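Long-range contacts in putative exported protein (Peptoclostridium difficile, PDB 5TTA), which is of unknown function but carries a DUF5780 domain of the E-set clan and is probably exported from the cell: residues A[55-60]-A[189-194]; A[76-81]-A[228-233]; A[96-101]-A[118-123]; A[202-207]-A[242-247]. All coordinates share one frame; numbering follows the deposited sequence.

In the fold
From the N terminus, the edge strand 41-50 leads into 58-66, and contact 1 joins the start of that strand to the loop leaving strand 183-189. Inside the large loop so closed lies contact 3, the two-stranded antiparallel sheet 96-98/121-123, whose Asn97 and Val119 pack on Trp57. Contact 2 starts on strand 72-82 and closes on helix 226-233, so it crosses contact 1, and contact 3 is nested in its loop as well; Asn60 touches Cys79 between contacts 1 and 2. Contact 4 opens after contact 1 has closed and crosses contact 2, tying strand 205-215 to the C-terminal helix 240-244. Contacts 2 and 4 share one sheet and meet where Trp229 NE1 hydrogen-bonds Tyr246 OH.

Contact 1 of 4, residues A[55-60]-A[189-194]; sequences YHWPSN and LLFDKW
Trp57, Phe191 and Trp194 form an aromatic cluster beside Pro58, where strand 58-66 pairs with the end of strand 183-189 in the antiparallel three-stranded sheet. Ser59 and Leu189 form a non-hydrogen-bonded pair. Next to it Leu190 N donates to Pro58 O at 2.9 Å, nearly straight at the hydrogen (166°). The Phe191 ring turns its edge to the six-membered ring of Trp57 in a T-shaped pair, planes 82° apart, with Phe191 CZ 3.6 Å from Trp57 CE3. A type II turn from Phe191 to Trp194 folds the second indole back over the proline. With CG anti to the backbone N (chi1 173°), the Trp194 ring lays one face on Pro58, whose CD sits 3.4 Å from the centroid of the six-membered ring, almost on its normal: a CH-pi contact. Trp57 CD1 meets Trp194 CH2 obliquely at 3.7 Å, while Trp57 NE1 is held by Gly117 O. Leu189 CD2 lies 3.4 Å from Ser59 OG. At the edge of the Trp194 ring a water accepts from NE1 at 2.9 Å and donates to His56 O at 2.9 Å.

Contact 2 of 4, residues A[76-81]-A[228-233]; sequences EITCLA and NWLKSF
Trp229 reaches from helix 226-233 to Thr78 and Leu80 of strand 72-82, in an alpha/beta layer where the helix lies on one face of the five-stranded antiparallel sheet. The two short segments run almost in the same direction, 11° apart, with axes 10.5 Å from each other. From CB, which points to the strand, the Trp229 side chain leaves with CG anti to the backbone N (chi1 174°), and this carries the six-membered ring toward the sheet. The pyrrole side stays behind: NE1 is hydrogen-bonded to Tyr246 OH. Farther out, CZ2 passes 3.9 Å from Leu80 CD1, and CZ3 meets Thr78 CG2, also at 3.9 Å. At the far corner CH2 comes between the two strand residues, 3.6 Å from Leu80 CD1 and 3.6 Å from Thr78 O. Leu80 approaches the indole from the opposite direction, and the same CD1 also touches the CB of Phe233. That phenyl ring leads away from the strand and puts CD1 over one face of the Trp229 ring, near its rim. Thr78 keeps its methyl for the helix side, while OG1 is hydrogen-bonded to Tyr226 OH and Thr133 OG1. At the margin of the contact Thr78 CG2 meets Leu230 CD1 at 4.2 Å.

Contact 3 of 4, residues A[96-101]-A[118-123]; sequences QNVAAD and IVTGIS
Ser123 O is gripped by two donors: Gln96 N at 2.9 Å and a water at the longer distance of 3.3 Å. The same water accepts from Gln96 NE2 and hydrogen-bonds Ser123 OG, so the extended glutamine side chain is joined to the serine on the face they share. In return Ser123 N donates to Gln96 O at 2.7 Å. These bonds make Gln96 and Ser123 a hydrogen-bonded pair of the small two-stranded antiparallel sheet 96-98/121-123; Asn97 and Ile122 follow as a non-hydrogen-bonded pair. Beyond them Val98 N donates to Gly121 O at 2.9 Å, and Val98 O accepts from Thr120 N at 3.0 Å, both bonds bent to 148° at the hydrogen.

Val98 lies on the same face as Gln96 and Ser123. Its CG2, anti to the carbonyl carbon, rests 3.8 Å from Ser123 CB. Asn97 CB meets Val119 CG1 at 3.8 Å, and Asn97 ND2 is hydrogen-bonded to Ser106 O. Farther on, Thr120 CG2 touches Ala100 N at 3.5 Å. The union is thus chiefly one of backbone polar groups with a thin apolar trim, and it leaves Gly121 N buried with no partner in the model.

Contact 4 of 4, residues A[202-207]-A[242-247]; sequences GVKYII and VLENYY
Tyr205 and Glu244 form the short polar link between strand 205-215 and the C-terminal helix 240-244, beside a classic beta bulge in which Lys204 and Tyr205 both face Tyr82. Tyr205 OH donates to Glu244 OE1 at 2.6 Å, meeting the anti lone pair of that oxygen. OE1 lies at the edge of the phenol ring and in its plane, while the carboxylate itself is turned 85° to the ring. A bend at chi2 (-74°) brings the glutamate back to the tyrosine. Lys204 NZ adds a long salt bridge to the same oxygen at 3.9 Å, and its charge may weakly favour the ionised carboxylate.

Two CH-pi contacts dominate the apolar part. Leu243 CB sits 3.9 Å from the centroid of the Tyr205 ring, nearly on its normal; Lys204 CG covers the opposite face toward the rim. Farther along the strand Ile207 CB makes the second CH-pi contact, 3.8 Å from the centroid of the Tyr246 ring. Ile207 CG2 also meets Leu243 CD2 at 3.9 Å, so the isoleucine bridges leucine and tyrosine.

Tyr247 brings its edge to Ile206 O, with Tyr247 CE2 3.7 Å away, and its OH is hydrogen-bonded to Ser46 OG, which also hydrogen-bonds Ile206 O. The C-terminal segment thereby spans from helix 226-233, where Phe233 touches Ile207 and Tyr246, across strand 205-215 to the edge strand 41-50.

Contact 1 of 4, residues A[55-60]-A[189-194]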
# COMPACT_ATOMS: atom_id res chain seq x y z
N TYR A 55 -21.03 -22.73 14.27
CA TYR A 55 -19.78 -22.79 15.01
C TYR A 55 -19.70 -21.75 16.12
O TYR A 55 -18.84 -21.88 17.00
CB TYR A 55 -18.58 -22.63 14.07
CG TYR A 55 -18.72 -23.54 12.84
CD1 TYR A 55 -19.16 -23.05 11.62
CD2 TYR A 55 -18.44 -24.89 12.94
CE1 TYR A 55 -19.30 -23.89 10.52
CE2 TYR A 55 -18.57 -25.74 11.84
CZ TYR A 55 -19.01 -25.23 10.63
OH TYR A 55 -19.15 -26.08 9.54
N HIS A 56 -20.58 -20.75 16.09
CA HIS A 56 -20.73 -19.79 17.20
C HIS A 56 -19.38 -19.28 17.69
O HIS A 56 -19.05 -19.35 18.88
CB HIS A 56 -21.53 -20.42 18.34
CG HIS A 56 -22.91 -20.86 17.94
ND1 HIS A 56 -23.90 -19.96 17.61
CD2 HIS A 56 -23.46 -22.09 17.81
CE1 HIS A 56 -25.00 -20.62 17.29
NE2 HIS A 56 -24.76 -21.91 17.40
N TRP A 57 -18.61 -18.72 16.77
CA TRP A 57 -17.29 -18.23 17.16
C TRP A 57 -17.43 -17.02 18.09
O TRP A 57 -18.32 -16.18 17.90
CB TRP A 57 -16.47 -17.85 15.94
CG TRP A 57 -15.85 -19.03 15.21
CD1 TRP A 57 -16.12 -20.38 15.38
CD2 TRP A 57 -14.89 -18.95 14.16
NE1 TRP A 57 -15.34 -21.13 14.52
CE2 TRP A 57 -14.59 -20.27 13.75
CE3 TRP A 57 -14.23 -17.87 13.54
CZ2 TRP A 57 -13.66 -20.55 12.75
CZ3 TRP A 57 -13.31 -18.15 12.53
CH2 TRP A 57 -13.04 -19.48 12.14
N PRO A 58 -16.55 -16.91 19.09
CA PRO A 58 -16.61 -15.79 20.06
C PRO A 58 -15.83 -14.58 19.61
O PRO A 58 -14.71 -14.68 19.09
CB PRO A 58 -15.95 -16.39 21.31
CG PRO A 58 -14.87 -17.30 20.74
CD PRO A 58 -15.49 -17.88 19.41
N SER A 59 -16.40 -13.39 19.86
CA SER A 59 -15.68 -12.15 19.62
C SER A 59 -15.87 -11.20 20.79
O SER A 59 -16.94 -11.13 21.40
CB SER A 59 -16.14 -11.40 18.35
OG SER A 59 -15.87 -12.09 17.14
N ASN A 60 -14.83 -10.40 21.05
CA ASN A 60 -14.94 -9.24 21.93
C ASN A 60 -15.57 -8.11 21.11
O ASN A 60 -14.93 -7.59 20.19
CB ASN A 60 -13.54 -8.91 22.43
CG ASN A 60 -13.45 -7.61 23.23
OD1 ASN A 60 -12.36 -7.05 23.40
ND2 ASN A 60 -14.55 -7.14 23.71
N LEU A 189 -12.12 -11.34 17.25
CA LEU A 189 -12.20 -12.75 17.64
C LEU A 189 -11.42 -13.00 18.93
O LEU A 189 -10.32 -12.47 19.11
CB LEU A 189 -11.68 -13.64 16.49
CG LEU A 189 -12.65 -13.73 15.29
CD1 LEU A 189 -12.03 -14.46 14.06
CD2 LEU A 189 -13.89 -14.47 15.76
N LEU A 190 -12.01 -13.79 19.83
CA LEU A 190 -11.42 -14.03 21.18
C LEU A 190 -11.53 -15.52 21.52
O LEU A 190 -12.39 -15.96 22.29
CB LEU A 190 -12.09 -13.13 22.22
CG LEU A 190 -11.35 -13.03 23.57
CD1 LEU A 190 -10.10 -12.22 23.31
CD2 LEU A 190 -12.20 -12.34 24.58
N PHE A 191 -10.66 -16.32 20.89
CA PHE A 191 -10.67 -17.77 21.02
C PHE A 191 -10.12 -18.27 22.36
O PHE A 191 -10.60 -19.28 22.86
CB PHE A 191 -9.87 -18.40 19.89
CG PHE A 191 -10.48 -18.19 18.54
CD1 PHE A 191 -9.83 -17.44 17.58
CD2 PHE A 191 -11.74 -18.71 18.25
CE1 PHE A 191 -10.39 -17.24 16.32
CE2 PHE A 191 -12.32 -18.53 16.99
CZ PHE A 191 -11.65 -17.79 16.02
N ASP A 192 -9.15 -17.57 22.95
CA ASP A 192 -8.57 -18.07 24.21
C ASP A 192 -9.63 -18.17 25.31
O ASP A 192 -10.43 -17.25 25.50
CB ASP A 192 -7.41 -17.17 24.65
CG ASP A 192 -6.56 -17.82 25.75
OD1 ASP A 192 -6.66 -19.05 25.93
OD2 ASP A 192 -5.80 -17.10 26.43
N LYS A 193 -9.64 -19.32 26.01
CA LYS A 193 -10.52 -19.67 27.15
C LYS A 193 -11.92 -20.05 26.69
O LYS A 193 -12.80 -20.21 27.53
CB LYS A 193 -10.64 -18.57 28.21
CG LYS A 193 -9.30 -17.98 28.69
CD LYS A 193 -8.53 -18.95 29.56
CE LYS A 193 -7.37 -18.23 30.27
NZ LYS A 193 -6.62 -19.17 31.13
N TRP A 194 -12.16 -20.20 25.39
CA TRP A 194 -13.44 -20.65 24.88
C TRP A 194 -13.40 -22.16 24.64
O TRP A 194 -12.40 -22.70 24.16
CB TRP A 194 -13.75 -19.89 23.59
CG TRP A 194 -14.95 -20.29 22.78
CD1 TRP A 194 -16.25 -20.27 23.15
CD2 TRP A 194 -14.92 -20.74 21.41
NE1 TRP A 194 -17.06 -20.69 22.09
CE2 TRP A 194 -16.25 -20.98 21.02
CE3 TRP A 194 -13.89 -20.95 20.50
CZ2 TRP A 194 -16.58 -21.44 19.73
CZ3 TRP A 194 -14.22 -21.38 19.20
CH2 TRP A 194 -15.56 -21.62 18.84
O HOH W 1 -19.86 -20.84 21.23

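Contact 2 of 4, residues A[76-81]-A[228-233]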
# COMPACT_ATOMS: atom_id res chain seq x y z
N GLU A 76 -6.67 3.87 19.77
CA GLU A 76 -6.07 2.80 20.57
C GLU A 76 -6.99 2.57 21.75
O GLU A 76 -7.31 3.52 22.49
CB GLU A 76 -4.65 3.15 21.03
CG GLU A 76 -3.72 3.38 19.85
CD GLU A 76 -2.29 3.72 20.25
OE1 GLU A 76 -1.46 3.91 19.33
OE2 GLU A 76 -1.99 3.78 21.47
N ILE A 77 -7.44 1.33 21.93
CA ILE A 77 -8.38 0.99 22.98
C ILE A 77 -7.84 -0.22 23.72
O ILE A 77 -7.55 -1.25 23.10
CB ILE A 77 -9.78 0.69 22.42
CG1 ILE A 77 -10.41 1.97 21.88
CG2 ILE A 77 -10.66 0.09 23.51
CD1 ILE A 77 -11.80 1.74 21.24
N THR A 78 -7.67 -0.09 25.05
CA THR A 78 -7.07 -1.16 25.83
C THR A 78 -8.18 -1.91 26.56
O THR A 78 -9.07 -1.29 27.14
CB THR A 78 -6.05 -0.63 26.84
OG1 THR A 78 -4.95 -0.03 26.14
CG2 THR A 78 -5.50 -1.77 27.72
N CYS A 79 -8.10 -3.24 26.55
CA CYS A 79 -9.05 -4.09 27.25
C CYS A 79 -8.35 -4.96 28.29
O CYS A 79 -7.18 -5.31 28.15
CB CYS A 79 -9.79 -5.03 26.31
SG CYS A 79 -10.79 -4.17 25.05
N LEU A 80 -9.13 -5.30 29.31
CA LEU A 80 -8.78 -6.15 30.43
C LEU A 80 -9.91 -7.15 30.60
O LEU A 80 -11.06 -6.85 30.27
CB LEU A 80 -8.62 -5.33 31.72
CG LEU A 80 -7.56 -4.25 31.63
CD1 LEU A 80 -7.59 -3.40 32.93
CD2 LEU A 80 -6.19 -4.88 31.49
N ALA A 81 -9.58 -8.35 31.07
CA ALA A 81 -10.55 -9.44 31.14
C ALA A 81 -10.60 -10.02 32.55
O ALA A 81 -9.58 -10.10 33.23
CB ALA A 81 -10.21 -10.55 30.13
N ASN A 228 -3.76 6.10 34.94
CA ASN A 228 -4.38 5.78 36.22
C ASN A 228 -5.30 4.58 36.10
O ASN A 228 -5.31 3.71 36.98
CB ASN A 228 -5.18 6.97 36.76
CG ASN A 228 -4.32 8.16 37.13
OD1 ASN A 228 -3.12 8.03 37.38
ND2 ASN A 228 -4.94 9.34 37.17
N TRP A 229 -6.09 4.54 35.03
CA TRP A 229 -7.01 3.43 34.83
C TRP A 229 -6.24 2.11 34.72
O TRP A 229 -6.55 1.13 35.40
CB TRP A 229 -7.86 3.69 33.57
CG TRP A 229 -8.76 2.57 33.15
CD1 TRP A 229 -10.06 2.38 33.53
CD2 TRP A 229 -8.43 1.50 32.26
NE1 TRP A 229 -10.56 1.24 32.93
CE2 TRP A 229 -9.59 0.69 32.14
CE3 TRP A 229 -7.28 1.16 31.53
CZ2 TRP A 229 -9.62 -0.45 31.32
CZ3 TRP A 229 -7.31 0.03 30.73
CH2 TRP A 229 -8.48 -0.77 30.63
N LEU A 230 -5.20 2.10 33.89
CA LEU A 230 -4.41 0.89 33.73
C LEU A 230 -3.79 0.47 35.05
O LEU A 230 -3.82 -0.71 35.41
CB LEU A 230 -3.34 1.12 32.67
CG LEU A 230 -2.60 -0.12 32.18
CD1 LEU A 230 -3.55 -1.03 31.40
CD2 LEU A 230 -1.39 0.27 31.32
N LYS A 231 -3.27 1.42 35.82
CA LYS A 231 -2.64 1.07 37.09
C LYS A 231 -3.67 0.55 38.09
O LYS A 231 -3.40 -0.40 38.83
CB LYS A 231 -1.87 2.28 37.64
CG LYS A 231 -1.12 2.02 38.96
CD LYS A 231 -0.31 0.72 38.91
CE LYS A 231 0.80 0.75 37.86
NZ LYS A 231 1.69 -0.44 37.95
N SER A 232 -4.87 1.13 38.11
CA SER A 232 -5.89 0.68 39.05
C SER A 232 -6.40 -0.73 38.75
O SER A 232 -6.75 -1.47 39.68
CB SER A 232 -7.07 1.65 39.05
OG SER A 232 -6.66 2.93 39.49
N PHE A 233 -6.47 -1.11 37.48
CA PHE A 233 -7.16 -2.33 37.10
C PHE A 233 -6.26 -3.47 36.64
O PHE A 233 -6.58 -4.62 36.91
CB PHE A 233 -8.19 -2.04 35.99
CG PHE A 233 -9.42 -1.29 36.45
CD1 PHE A 233 -9.69 -0.01 35.98
CD2 PHE A 233 -10.32 -1.88 37.33
CE1 PHE A 233 -10.84 0.69 36.39
CE2 PHE A 233 -11.47 -1.19 37.74
CZ PHE A 233 -11.73 0.09 37.25

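Contact 3 of 4, residues A[96-101]-A[118-123]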
# COMPACT_ATOMS: atom_id res chain seq x y z
N GLN A 96 -4.98 -16.93 17.00
CA GLN A 96 -5.69 -17.43 15.83
C GLN A 96 -6.23 -18.83 16.09
O GLN A 96 -5.70 -19.58 16.90
CB GLN A 96 -4.77 -17.47 14.60
CG GLN A 96 -4.17 -16.14 14.20
CD GLN A 96 -3.29 -16.26 12.97
OE1 GLN A 96 -3.72 -15.96 11.85
NE2 GLN A 96 -2.04 -16.71 13.16
N ASN A 97 -7.30 -19.17 15.37
CA ASN A 97 -7.89 -20.49 15.51
C ASN A 97 -7.06 -21.48 14.71
O ASN A 97 -6.44 -21.13 13.71
CB ASN A 97 -9.34 -20.48 15.03
CG ASN A 97 -9.48 -20.01 13.59
OD1 ASN A 97 -9.19 -18.86 13.25
ND2 ASN A 97 -9.92 -20.91 12.72
N VAL A 98 -7.06 -22.72 15.17
CA VAL A 98 -6.41 -23.82 14.46
C VAL A 98 -7.48 -24.82 14.05
O VAL A 98 -8.47 -25.00 14.76
CB VAL A 98 -5.31 -24.48 15.33
CG1 VAL A 98 -4.56 -25.56 14.56
CG2 VAL A 98 -4.33 -23.41 15.85
N ALA A 99 -7.28 -25.46 12.90
CA ALA A 99 -8.18 -26.47 12.36
C ALA A 99 -7.56 -27.86 12.46
O ALA A 99 -6.36 -28.01 12.69
CB ALA A 99 -8.55 -26.16 10.90
N ALA A 100 -8.40 -28.88 12.25
CA ALA A 100 -7.97 -30.26 12.45
C ALA A 100 -6.76 -30.62 11.58
O ALA A 100 -5.88 -31.37 12.02
CB ALA A 100 -9.13 -31.21 12.17
N ASP A 101 -6.70 -30.09 10.36
CA ASP A 101 -5.59 -30.34 9.45
C ASP A 101 -4.42 -29.39 9.68
O ASP A 101 -3.49 -29.34 8.86
CB ASP A 101 -6.06 -30.24 7.98
CG ASP A 101 -6.49 -28.81 7.57
OD1 ASP A 101 -6.48 -27.89 8.42
OD2 ASP A 101 -6.87 -28.60 6.39
N ILE A 118 -14.65 -25.78 12.94
CA ILE A 118 -14.39 -26.53 14.16
C ILE A 118 -13.00 -26.16 14.66
O ILE A 118 -11.98 -26.45 14.01
CB ILE A 118 -14.53 -28.04 13.93
CG1 ILE A 118 -15.99 -28.37 13.61
CG2 ILE A 118 -14.07 -28.82 15.12
CD1 ILE A 118 -16.21 -29.76 13.07
N VAL A 119 -12.93 -25.49 15.80
CA VAL A 119 -11.67 -24.95 16.29
C VAL A 119 -11.08 -25.98 17.23
O VAL A 119 -11.62 -26.23 18.31
CB VAL A 119 -11.89 -23.59 16.97
CG1 VAL A 119 -10.58 -23.02 17.52
CG2 VAL A 119 -12.54 -22.62 15.97
N THR A 120 -9.98 -26.62 16.80
CA THR A 120 -9.36 -27.66 17.60
C THR A 120 -8.33 -27.11 18.59
O THR A 120 -7.93 -27.84 19.51
CB THR A 120 -8.71 -28.72 16.70
OG1 THR A 120 -7.45 -28.25 16.20
CG2 THR A 120 -9.61 -29.04 15.50
N GLY A 121 -7.92 -25.86 18.43
CA GLY A 121 -6.94 -25.24 19.31
C GLY A 121 -6.72 -23.79 18.92
O GLY A 121 -7.39 -23.26 18.02
N ILE A 122 -5.77 -23.15 19.61
CA ILE A 122 -5.41 -21.77 19.33
C ILE A 122 -3.92 -21.66 19.01
O ILE A 122 -3.10 -22.48 19.45
CB ILE A 122 -5.78 -20.83 20.50
CG1 ILE A 122 -4.98 -21.18 21.74
CG2 ILE A 122 -7.27 -20.91 20.81
CD1 ILE A 122 -5.11 -20.15 22.84
N SER A 123 -3.58 -20.64 18.23
CA SER A 123 -2.21 -20.30 17.88
C SER A 123 -1.90 -18.88 18.32
O SER A 123 -2.38 -17.91 17.69
CB SER A 123 -1.98 -20.45 16.37
OG SER A 123 -0.63 -20.19 16.03
O HOH W 2 -0.43 -17.55 15.08

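Contact 4 of 4, residues A[202-207]-A[242-247]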
# COMPACT_ATOMS: atom_id res chain seq x y z
N GLY A 202 -14.29 -18.70 29.56
CA GLY A 202 -13.78 -18.36 30.88
C GLY A 202 -13.86 -16.88 31.17
O GLY A 202 -13.88 -16.46 32.34
N VAL A 203 -13.85 -16.06 30.13
CA VAL A 203 -13.95 -14.61 30.28
C VAL A 203 -15.41 -14.24 30.49
O VAL A 203 -16.26 -14.53 29.64
CB VAL A 203 -13.38 -13.88 29.06
CG1 VAL A 203 -13.67 -12.38 29.16
CG2 VAL A 203 -11.90 -14.13 28.90
N LYS A 204 -15.70 -13.61 31.63
CA LYS A 204 -17.06 -13.17 31.95
C LYS A 204 -17.24 -11.68 31.73
O LYS A 204 -18.33 -11.25 31.34
CB LYS A 204 -17.39 -13.52 33.41
CG LYS A 204 -18.79 -13.17 33.87
CD LYS A 204 -19.86 -13.94 33.10
CE LYS A 204 -21.12 -14.11 33.94
NZ LYS A 204 -21.86 -12.83 34.08
N TYR A 205 -16.19 -10.89 31.92
CA TYR A 205 -16.28 -9.45 31.80
C TYR A 205 -15.06 -8.92 31.08
O TYR A 205 -13.93 -9.36 31.34
CB TYR A 205 -16.36 -8.77 33.20
CG TYR A 205 -17.42 -9.30 34.13
CD1 TYR A 205 -18.73 -8.79 34.10
CD2 TYR A 205 -17.10 -10.25 35.11
CE1 TYR A 205 -19.69 -9.25 34.97
CE2 TYR A 205 -18.06 -10.70 36.00
CZ TYR A 205 -19.36 -10.20 35.92
OH TYR A 205 -20.31 -10.67 36.79
N ILE A 206 -15.30 -7.96 30.21
CA ILE A 206 -14.25 -7.21 29.56
C ILE A 206 -14.50 -5.75 29.89
O ILE A 206 -15.62 -5.27 29.73
CB ILE A 206 -14.26 -7.46 28.04
CG1 ILE A 206 -13.91 -8.93 27.78
CG2 ILE A 206 -13.31 -6.50 27.33
CD1 ILE A 206 -14.05 -9.30 26.38
N ILE A 207 -13.49 -5.07 30.43
CA ILE A 207 -13.62 -3.63 30.65
C ILE A 207 -12.57 -2.96 29.80
O ILE A 207 -11.48 -3.52 29.61
CB ILE A 207 -13.49 -3.26 32.15
CG1 ILE A 207 -12.12 -3.69 32.69
CG2 ILE A 207 -14.59 -3.97 32.97
CD1 ILE A 207 -11.85 -3.16 34.14
N VAL A 242 -18.71 -3.52 40.70
CA VAL A 242 -18.01 -2.68 39.73
C VAL A 242 -18.07 -3.29 38.33
O VAL A 242 -18.39 -2.60 37.35
CB VAL A 242 -16.56 -2.43 40.18
CG1 VAL A 242 -15.77 -1.79 39.04
CG2 VAL A 242 -16.54 -1.48 41.45
N LEU A 243 -17.74 -4.58 38.20
CA LEU A 243 -17.75 -5.18 36.87
C LEU A 243 -19.15 -5.17 36.26
O LEU A 243 -19.33 -4.79 35.09
CB LEU A 243 -17.18 -6.60 36.91
CG LEU A 243 -15.70 -6.67 37.28
CD1 LEU A 243 -15.28 -8.11 37.57
CD2 LEU A 243 -14.83 -6.06 36.20
N GLU A 244 -20.16 -5.57 37.04
CA GLU A 244 -21.51 -5.64 36.50
C GLU A 244 -22.02 -4.28 36.05
O GLU A 244 -22.77 -4.20 35.07
CB GLU A 244 -22.47 -6.22 37.54
CG GLU A 244 -22.40 -7.74 37.69
CD GLU A 244 -23.04 -8.48 36.51
OE1 GLU A 244 -22.57 -9.58 36.15
OE2 GLU A 244 -24.04 -7.96 35.95
N ASN A 245 -21.63 -3.20 36.73
CA ASN A 245 -22.18 -1.88 36.43
C ASN A 245 -21.19 -1.00 35.68
O ASN A 245 -21.41 0.21 35.58
CB ASN A 245 -22.63 -1.21 37.73
CG ASN A 245 -23.69 -2.02 38.44
OD1 ASN A 245 -24.71 -2.38 37.86
ND2 ASN A 245 -23.43 -2.36 39.70
N TYR A 246 -20.13 -1.59 35.12
CA TYR A 246 -19.03 -0.81 34.55
C TYR A 246 -19.51 0.09 33.42
O TYR A 246 -19.05 1.23 33.30
CB TYR A 246 -17.90 -1.73 34.08
CG TYR A 246 -16.64 -0.98 33.69
CD1 TYR A 246 -15.67 -0.66 34.65
CD2 TYR A 246 -16.44 -0.54 32.40
CE1 TYR A 246 -14.52 0.05 34.30
CE2 TYR A 246 -15.31 0.18 32.04
CZ TYR A 246 -14.35 0.47 32.99
OH TYR A 246 -13.23 1.16 32.62
N TYR A 247 -20.44 -0.37 32.59
CA TYR A 247 -20.96 0.44 31.51
C TYR A 247 -22.33 1.04 31.80
O TYR A 247 -22.96 1.58 30.89
CB TYR A 247 -20.99 -0.38 30.21
CG TYR A 247 -19.60 -0.75 29.75
CD1 TYR A 247 -18.72 0.23 29.31
CD2 TYR A 247 -19.17 -2.07 29.78
CE1 TYR A 247 -17.44 -0.09 28.89
CE2 TYR A 247 -17.90 -2.40 29.38
CZ TYR A 247 -17.04 -1.42 28.93
OH TYR A 247 -15.78 -1.77 28.49